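PDB 5XK2: diacylglycerol lipase from Aspergillus oryzae, which probably hydrolyses the ester bonds of mono- and diacylglycerols, as a fungal lipase of the class 3 family with an alpha/beta-hydrolase fold. Local coordinates for residues V86-S91 / A156-L161. Numbering follows the deposited sequence.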
# COMPACT_ATOMS: atom_id res chain seq x y z
N VAL A 86 -10.75 -8.61 22.81
CA VAL A 86 -11.12 -8.99 21.45
C VAL A 86 -10.30 -8.09 20.53
O VAL A 86 -10.51 -6.88 20.51
CB VAL A 86 -12.63 -8.80 21.19
CG1 VAL A 86 -12.99 -9.26 19.78
CG2 VAL A 86 -13.46 -9.55 22.25
N ALA A 87 -9.37 -8.66 19.78
CA ALA A 87 -8.43 -7.85 19.02
C ALA A 87 -8.50 -8.21 17.55
O ALA A 87 -8.57 -9.40 17.19
CB ALA A 87 -7.01 -8.04 19.56
N PHE A 88 -8.46 -7.20 16.69
CA PHE A 88 -8.58 -7.40 15.24
C PHE A 88 -7.41 -6.86 14.45
O PHE A 88 -6.94 -5.75 14.71
CB PHE A 88 -9.82 -6.72 14.68
CG PHE A 88 -11.10 -7.17 15.28
CD1 PHE A 88 -11.82 -8.24 14.72
CD2 PHE A 88 -11.64 -6.49 16.36
CE1 PHE A 88 -13.04 -8.62 15.27
CE2 PHE A 88 -12.86 -6.89 16.93
CZ PHE A 88 -13.56 -7.96 16.37
N ARG A 89 -7.03 -7.62 13.43
CA ARG A 89 -6.14 -7.18 12.37
C ARG A 89 -6.97 -7.12 11.10
O ARG A 89 -7.65 -8.10 10.75
CB ARG A 89 -4.96 -8.14 12.17
CG ARG A 89 -3.85 -7.57 11.31
CD ARG A 89 -3.25 -8.65 10.40
NE ARG A 89 -4.22 -8.97 9.35
CZ ARG A 89 -4.35 -10.15 8.78
NH1 ARG A 89 -3.57 -11.17 9.13
NH2 ARG A 89 -5.28 -10.32 7.84
N GLY A 90 -6.92 -5.99 10.41
CA GLY A 90 -7.60 -5.91 9.13
C GLY A 90 -6.63 -6.24 8.00
O GLY A 90 -5.55 -6.78 8.22
N SER A 91 -7.03 -5.91 6.78
CA SER A 91 -6.19 -6.16 5.63
C SER A 91 -4.92 -5.32 5.69
O SER A 91 -4.95 -4.11 6.03
CB SER A 91 -6.96 -5.86 4.35
OG SER A 91 -6.17 -6.19 3.22
N ALA A 156 -8.51 -1.51 13.50
CA ALA A 156 -9.17 -0.56 14.40
C ALA A 156 -10.55 -0.17 13.89
O ALA A 156 -11.44 0.13 14.67
CB ALA A 156 -8.31 0.68 14.58
N ALA A 157 -10.72 -0.15 12.57
CA ALA A 157 -12.04 0.11 12.00
C ALA A 157 -13.00 -1.04 12.33
O ALA A 157 -14.14 -0.83 12.76
CB ALA A 157 -11.92 0.29 10.50
N ILE A 158 -12.53 -2.26 12.15
CA ILE A 158 -13.36 -3.42 12.48
C ILE A 158 -13.69 -3.38 13.96
O ILE A 158 -14.85 -3.58 14.34
CB ILE A 158 -12.65 -4.74 12.10
CG1 ILE A 158 -12.42 -4.77 10.58
CG2 ILE A 158 -13.48 -5.95 12.56
CD1 ILE A 158 -11.45 -5.86 10.11
N ALA A 159 -12.70 -3.07 14.79
CA ALA A 159 -12.94 -2.98 16.22
C ALA A 159 -14.01 -1.96 16.56
O ALA A 159 -14.81 -2.19 17.46
CB ALA A 159 -11.64 -2.64 16.96
N SER A 160 -14.01 -0.82 15.86
CA SER A 160 -14.99 0.24 16.11
C SER A 160 -16.43 -0.27 15.95
O SER A 160 -17.29 -0.03 16.81
CB SER A 160 -14.76 1.43 15.16
OG SER A 160 -13.49 2.02 15.41
N LEU A 161 -16.66 -0.98 14.84
CA LEU A 161 -18.00 -1.49 14.58
C LEU A 161 -18.34 -2.67 15.49
O LEU A 161 -19.47 -2.82 15.92
CB LEU A 161 -18.14 -1.90 13.11
CG LEU A 161 -18.05 -0.74 12.11
CD1 LEU A 161 -18.04 -1.31 10.70
CD2 LEU A 161 -19.23 0.24 12.28
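Ile158 sets its CG2 methyl over one face of the Phe88 ring, 3.8 Å from the ring centroid and shifted toward the rim, a CH-pi contact whose closest approach is 3.6 Å to Phe88 CD1; the broad flat ring suits a strand residue that must offer a methyl a face. The methyl stands anti to the backbone N of Ile158, while the other branch, beside that N (chi1 -62°), carries CD1 to Gly90 CA at 4.0 Å. One beta-branched residue thus serves both strand end and following loop. Ala159, with only a methyl, sits where the two backbones come nearest, and lets Phe88 CD2 reach Ala159 CA at 3.7 Å. Gly90 offers Ile158 CD1 only its backbone, a longer and sparser touch, and beyond it Ser91 is partly exposed. The side chain of Arg89 leaves the strand on the side away from the helix, and its NE donates to Gly90 O at 2.8 Å, nearly straight (165°) and close to the guanidinium plane. Ser160 OG returns to Ala156 O, satisfying a buried hydroxyl. Strand 83-89 here packs against helix 154-168, which follows the probable nucleophile elbow around Ser153. With no hydrogen bond between the segments, only apolar packing and the CH-pi contact join them directly, so burial of apolar surface holds them together.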